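Local structure of BH0236 protein (Bacillus halodurans, 5T7A) at residues A37-F51 / V86-F100. The protein probably binds beta-1,3-glucan through its family 56 carbohydrate-binding module, which takes part in recognising this polysaccharide for hydrolysis. Residues are numbered along the deposited sequence; the frame is centred on the assembly and turned at random. Where two conformers were deposited one is given.
Sequences AGIRGITGNEVTIFF and VVENLSSGDVLEYSF. With EDO (1,2-ethanediol), chain E.
Ile49 meets Val87, Leu96, Tyr98 and Phe100 with successive atoms of one side chain. Its CB points toward segment 86-100, and the first torsion (chi1 -58°) turns CG2 anti to the backbone N, where it touches the rim of the Phe100 ring near the ring plane, 3.5 Å from CZ, and also approaches Tyr98 CD2. CG1, on the other branch, approaches both Val87 CG2 and Leu96 CD2 at about 4.2 Å. At its end CD1 lies 3.8 Å from Val87 CG2 and reaches Leu96 CD2 tip to tip. Leu96 CD2 also touches Ile39 CD1, which sits over a face of the Tyr98 ring in a CH-pi contact, 4.1 Å from the centroid and 28° off the normal. Phe100 touches Ala37 CB, 3.6 Å from Phe100 CE2, and also meets Phe51, whose CD1 is over one Phe100 face; these two rings are oblique, with planes at 46°.

Backbone evidence separates two relationships. Strands 46-51 and 86-88 are direct antiparallel neighbours: Val47 and Val87 form a hydrogen-bonded pair through N-H···O bonds in both directions, and Asn89 N donates to Asn45 O at 2.9 Å. Just beyond, water 1 donates to both Gly44 O and Leu90 O, bridging the two loops. Strand 95-100, by contrast, runs in roughly the same direction as strand 46-51 and approaches its axis only to 9.4 Å, a spacing filled by side chains. Leu64 of strand 60-66 also packs on Ile49. Such face-to-face packing of antiparallel layers around an apolar interior is consistent with a beta-sandwich, a fold common among carbohydrate-binding modules.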
loop_
_atom_site.group_PDB
_atom_site.type_symbol
_atom_site.label_atom_id
_atom_site.label_comp_id
_atom_site.label_asym_id
_atom_site.label_seq_id
_atom_site.Cartn_x
_atom_site.Cartn_y
_atom_site.Cartn_z
ATOM N N ALA A 37 -4.754 -4.422 4.122
ATOM C CA ALA A 37 -4.046 -3.483 3.261
ATOM C C ALA A 37 -4.793 -3.322 1.966
ATOM O O ALA A 37 -5.539 -4.204 1.566
ATOM C CB ALA A 37 -2.621 -3.943 2.962
ATOM N N GLY A 38 -4.615 -2.180 1.285
ATOM C CA GLY A 38 -5.371 -2.039 0.075
ATOM C C GLY A 38 -5.391 -0.606 -0.420
ATOM O O GLY A 38 -4.474 0.184 -0.185
ATOM N N ILE A 39 -6.473 -0.306 -1.143
ATOM C CA ILE A 39 -6.686 1.001 -1.764
ATOM C C ILE A 39 -7.929 1.648 -1.157
ATOM O O ILE A 39 -8.984 1.002 -1.075
ATOM C CB ILE A 39 -6.848 0.871 -3.268
ATOM C CG1 ILE A 39 -5.655 0.116 -3.894
ATOM C CG2 ILE A 39 -7.026 2.235 -3.899
ATOM C CD1 ILE A 39 -4.265 0.678 -3.719
ATOM N N ARG A 40 -7.835 2.924 -0.765
ATOM C CA ARG A 40 -8.958 3.662 -0.264
ATOM C C ARG A 40 -8.847 5.146 -0.722
ATOM O O ARG A 40 -7.909 5.478 -1.451
ATOM C CB ARG A 40 -9.089 3.535 1.256
ATOM C CG ARG A 40 -7.974 4.183 2.025
ATOM C CD ARG A 40 -8.186 3.887 3.517
ATOM N NE ARG A 40 -7.190 4.487 4.349
ATOM C CZ ARG A 40 -6.843 4.106 5.558
ATOM N NH1 ARG A 40 -7.370 3.034 6.134
ATOM N NH2 ARG A 40 -5.918 4.749 6.198
ATOM N N GLY A 41 -9.814 5.998 -0.332
ATOM C CA GLY A 41 -9.637 7.404 -0.659
ATOM C C GLY A 41 -9.579 7.701 -2.186
ATOM O O GLY A 41 -8.822 8.577 -2.598
ATOM N N ILE A 42 -10.380 7.007 -2.973
ATOM C CA ILE A 42 -10.289 7.129 -4.425
ATOM C C ILE A 42 -11.019 8.429 -4.869
ATOM O O ILE A 42 -12.207 8.646 -4.505
ATOM C CB ILE A 42 -10.876 5.915 -5.072
ATOM C CG1 ILE A 42 -9.992 4.699 -4.731
ATOM C CG2 ILE A 42 -10.972 6.122 -6.574
ATOM C CD1 ILE A 42 -10.696 3.382 -4.899
ATOM N N THR A 43 -10.253 9.294 -5.515
ATOM C CA THR A 43 -10.811 10.550 -6.070
ATOM C C THR A 43 -10.422 10.583 -7.536
ATOM O O THR A 43 -9.768 9.665 -8.072
ATOM C CB THR A 43 -10.271 11.774 -5.396
ATOM O OG1 THR A 43 -8.898 11.962 -5.756
ATOM C CG2 THR A 43 -10.431 11.689 -3.891
ATOM N N GLY A 44 -10.786 11.666 -8.208
ATOM C CA GLY A 44 -10.382 11.729 -9.589
ATOM C C GLY A 44 -8.889 11.852 -9.786
ATOM O O GLY A 44 -8.417 11.508 -10.835
ATOM N N ASN A 45 -8.147 12.394 -8.825
ATOM C CA ASN A 45 -6.717 12.639 -9.035
ATOM C C ASN A 45 -5.829 11.883 -8.075
ATOM O O ASN A 45 -4.613 12.183 -7.988
ATOM C CB ASN A 45 -6.431 14.130 -9.026
ATOM C CG ASN A 45 -6.634 14.815 -7.667
ATOM O OD1 ASN A 45 -6.669 14.203 -6.584
ATOM N ND2 ASN A 45 -6.715 16.148 -7.722
ATOM N N GLU A 46 -6.417 10.999 -7.247
ATOM C CA GLU A 46 -5.537 10.272 -6.292
ATOM C C GLU A 46 -6.221 9.060 -5.726
ATOM O O GLU A 46 -7.424 8.919 -5.777
ATOM C CB GLU A 46 -5.040 11.118 -5.151
ATOM C CG GLU A 46 -6.011 11.442 -4.083
ATOM C CD GLU A 46 -5.424 12.254 -2.931
ATOM O OE1 GLU A 46 -4.740 13.259 -3.164
ATOM O OE2 GLU A 46 -5.674 11.888 -1.764
ATOM N N VAL A 47 -5.394 8.122 -5.249
ATOM C CA VAL A 47 -5.877 7.012 -4.398
ATOM C C VAL A 47 -4.916 6.947 -3.279
ATOM O O VAL A 47 -3.749 7.437 -3.373
ATOM C CB VAL A 47 -5.949 5.629 -5.107
ATOM C CG1 VAL A 47 -6.741 5.727 -6.425
ATOM C CG2 VAL A 47 -4.575 5.070 -5.412
ATOM N N THR A 48 -5.328 6.284 -2.178
ATOM C CA THR A 48 -4.422 6.064 -1.053
ATOM C C THR A 48 -4.175 4.586 -0.873
ATOM O O THR A 48 -5.102 3.820 -0.704
ATOM C CB THR A 48 -4.956 6.662 0.246
ATOM O OG1 THR A 48 -4.995 8.104 0.093
ATOM C CG2 THR A 48 -4.040 6.296 1.424
ATOM N N ILE A 49 -2.911 4.192 -0.915
ATOM C CA ILE A 49 -2.530 2.819 -0.480
ATOM C C ILE A 49 -2.453 2.845 1.016
ATOM O O ILE A 49 -1.751 3.709 1.611
ATOM C CB ILE A 49 -1.161 2.379 -1.020
ATOM C CG1 ILE A 49 -1.143 2.425 -2.567
ATOM C CG2 ILE A 49 -0.848 0.948 -0.583
ATOM C CD1 ILE A 49 0.226 2.245 -3.175
ATOM N N PHE A 50 -3.134 1.889 1.666
ATOM C CA PHE A 50 -3.113 1.848 3.121
ATOM C C PHE A 50 -2.649 0.486 3.581
ATOM O O PHE A 50 -2.845 -0.520 2.931
ATOM C CB PHE A 50 -4.442 2.168 3.753
ATOM C CG PHE A 50 -5.484 1.074 3.633
ATOM C CD1 PHE A 50 -6.239 0.956 2.467
ATOM C CD2 PHE A 50 -5.689 0.154 4.651
ATOM C CE1 PHE A 50 -7.223 -0.020 2.362
ATOM C CE2 PHE A 50 -6.652 -0.865 4.551
ATOM C CZ PHE A 50 -7.433 -0.948 3.415
ATOM N N PHE A 51 -2.088 0.486 4.772
ATOM C CA PHE A 51 -1.594 -0.744 5.453
ATOM C C PHE A 51 -1.869 -0.591 6.951
ATOM O O PHE A 51 -1.384 0.342 7.601
ATOM C CB PHE A 51 -0.101 -0.906 5.176
ATOM C CG PHE A 51 0.494 -2.216 5.698
ATOM C CD1 PHE A 51 0.540 -3.328 4.873
ATOM C CD2 PHE A 51 0.940 -2.323 7.013
ATOM C CE1 PHE A 51 1.047 -4.544 5.314
ATOM C CE2 PHE A 51 1.439 -3.502 7.443
ATOM C CZ PHE A 51 1.478 -4.604 6.636
ATOM N N VAL A 86 -0.119 8.123 -0.719
ATOM C CA VAL A 86 -0.989 8.673 -1.767
ATOM C C VAL A 86 -0.301 8.507 -3.123
ATOM O O VAL A 86 0.889 8.804 -3.282
ATOM C CB VAL A 86 -1.343 10.166 -1.454
ATOM C CG1 VAL A 86 -2.168 10.777 -2.578
ATOM C CG2 VAL A 86 -2.119 10.298 -0.163
ATOM N N VAL A 87 -1.020 7.973 -4.077
ATOM C CA VAL A 87 -0.556 7.832 -5.434
ATOM C C VAL A 87 -1.407 8.769 -6.261
ATOM O O VAL A 87 -2.640 8.634 -6.330
ATOM C CB VAL A 87 -0.717 6.422 -5.952
ATOM C CG1 VAL A 87 -0.244 6.329 -7.397
ATOM C CG2 VAL A 87 0.100 5.495 -5.086
ATOM N N GLU A 88 -0.716 9.762 -6.838
ATOM C CA GLU A 88 -1.440 10.828 -7.586
ATOM C C GLU A 88 -1.466 10.576 -9.064
ATOM O O GLU A 88 -0.607 9.891 -9.636
ATOM C CB GLU A 88 -0.827 12.209 -7.307
ATOM C CG GLU A 88 -0.796 12.595 -5.851
ATOM C CD GLU A 88 -0.293 13.991 -5.651
ATOM O OE1 GLU A 88 0.934 14.186 -5.747
ATOM O OE2 GLU A 88 -1.140 14.879 -5.441
ATOM N N ASN A 89 -2.534 11.048 -9.689
ATOM C CA ASN A 89 -2.696 11.059 -11.138
ATOM C C ASN A 89 -2.775 9.785 -11.915
ATOM O O ASN A 89 -2.407 9.765 -13.086
ATOM C CB ASN A 89 -1.702 12.062 -11.751
ATOM C CG ASN A 89 -1.890 13.428 -11.170
ATOM O OD1 ASN A 89 -0.939 14.059 -10.689
ATOM N ND2 ASN A 89 -3.169 13.865 -11.110
ATOM N N LEU A 90 -3.315 8.716 -11.314
ATOM C CA LEU A 90 -3.704 7.543 -12.088
ATOM C C LEU A 90 -4.864 7.861 -13.025
ATOM O O LEU A 90 -5.942 8.240 -12.592
ATOM C CB LEU A 90 -4.119 6.364 -11.197
ATOM C CG LEU A 90 -3.018 5.773 -10.313
ATOM C CD1 LEU A 90 -3.594 4.835 -9.267
ATOM C CD2 LEU A 90 -2.051 5.004 -11.168
ATOM N N SER A 91 -4.628 7.721 -14.317
ATOM C CA SER A 91 -5.722 7.820 -15.280
ATOM C C SER A 91 -6.533 6.530 -15.176
ATOM O O SER A 91 -6.092 5.502 -14.688
ATOM C CB SER A 91 -5.209 8.075 -16.713
ATOM O OG SER A 91 -4.254 9.136 -16.705
ATOM N N SER A 92 -7.781 6.635 -15.587
ATOM C CA SER A 92 -8.659 5.501 -15.683
ATOM C C SER A 92 -8.003 4.492 -16.582
ATOM O O SER A 92 -7.412 4.862 -17.586
ATOM C CB SER A 92 -10.014 5.975 -16.251
ATOM O OG SER A 92 -10.805 4.869 -16.542
ATOM N N GLY A 93 -8.075 3.211 -16.220
ATOM C CA GLY A 93 -7.281 2.190 -16.878
ATOM C C GLY A 93 -5.849 1.930 -16.376
ATOM O O GLY A 93 -5.273 0.908 -16.749
ATOM N N ASP A 94 -5.264 2.847 -15.597
ATOM C CA ASP A 94 -3.952 2.607 -14.985
ATOM C C ASP A 94 -4.011 1.344 -14.098
ATOM O O ASP A 94 -5.020 1.081 -13.408
ATOM C CB ASP A 94 -3.424 3.830 -14.251
ATOM C CG ASP A 94 -3.038 4.943 -15.192
ATOM O OD1 ASP A 94 -3.008 4.674 -16.372
ATOM O OD2 ASP A 94 -2.715 6.040 -14.736
ATOM N N VAL A 95 -2.977 0.497 -14.202
ATOM C CA VAL A 95 -2.798 -0.636 -13.291
ATOM C C VAL A 95 -1.703 -0.306 -12.234
ATOM O O VAL A 95 -0.535 -0.049 -12.545
ATOM C CB VAL A 95 -2.518 -1.976 -14.008
ATOM C CG1 VAL A 95 -2.098 -3.050 -13.064
ATOM C CG2 VAL A 95 -3.727 -2.426 -14.801
ATOM N N LEU A 96 -2.091 -0.350 -10.966
ATOM C CA LEU A 96 -1.151 -0.116 -9.858
ATOM C C LEU A 96 -0.909 -1.461 -9.186
ATOM O O LEU A 96 -1.822 -2.132 -8.730
ATOM C CB LEU A 96 -1.764 0.902 -8.885
ATOM C CG LEU A 96 -1.019 1.054 -7.548
ATOM C CD1 LEU A 96 0.289 1.768 -7.766
ATOM C CD2 LEU A 96 -1.915 1.888 -6.644
ATOM N N GLU A 97 0.365 -1.847 -9.127
ATOM C CA GLU A 97 0.764 -3.046 -8.395
ATOM C C GLU A 97 1.557 -2.585 -7.184
ATOM O O GLU A 97 2.361 -1.669 -7.281
ATOM C CB GLU A 97 1.540 -4.023 -9.273
ATOM C CG GLU A 97 0.583 -4.808 -10.219
ATOM C CD GLU A 97 1.363 -5.687 -11.131
ATOM O OE1 GLU A 97 1.974 -5.111 -12.060
ATOM O OE2 GLU A 97 1.345 -6.924 -10.912
ATOM N N TYR A 98 1.380 -3.253 -6.041
ATOM C CA TYR A 98 1.935 -2.753 -4.802
ATOM C C TYR A 98 2.156 -3.899 -3.848
ATOM O O TYR A 98 1.427 -4.888 -3.836
ATOM C CB TYR A 98 1.047 -1.696 -4.158
ATOM C CG TYR A 98 -0.357 -2.132 -3.840
ATOM C CD1 TYR A 98 -1.343 -2.154 -4.834
ATOM C CD2 TYR A 98 -0.750 -2.462 -2.553
ATOM C CE1 TYR A 98 -2.619 -2.545 -4.568
ATOM C CE2 TYR A 98 -2.003 -2.849 -2.270
ATOM C CZ TYR A 98 -2.958 -2.896 -3.234
ATOM O OH TYR A 98 -4.235 -3.294 -2.918
ATOM N N SER A 99 3.269 -3.794 -3.114
ATOM C CA SER A 99 3.614 -4.779 -2.070
ATOM C C SER A 99 4.181 -4.028 -0.903
ATOM O O SER A 99 4.450 -2.816 -1.024
ATOM C CB SER A 99 4.609 -5.769 -2.571
ATOM O OG SER A 99 5.772 -5.105 -3.064
ATOM N N PHE A 100 4.309 -4.703 0.235
ATOM C CA PHE A 100 4.780 -4.060 1.437
ATOM C C PHE A 100 5.930 -4.779 2.081
ATOM O O PHE A 100 5.991 -6.016 2.045
ATOM C CB PHE A 100 3.645 -3.956 2.480
ATOM C CG PHE A 100 2.397 -3.291 1.933
ATOM C CD1 PHE A 100 2.239 -1.932 1.980
ATOM C CD2 PHE A 100 1.386 -4.074 1.358
ATOM C CE1 PHE A 100 1.065 -1.330 1.478
ATOM C CE2 PHE A 100 0.278 -3.489 0.868
ATOM C CZ PHE A 100 0.090 -2.121 0.901
HETATM C C1 EDO E . 5.053 -6.524 -10.196
HETATM O O1 EDO E . 6.075 -6.402 -11.170
HETATM C C2 EDO E . 4.869 -7.991 -9.975
HETATM O O2 EDO E . 3.645 -8.440 -10.544
HETATM O O HOH W 1 -6.300 10.042 -10.727
HETATM O O HOH W 2 -5.445 12.720 -12.152
#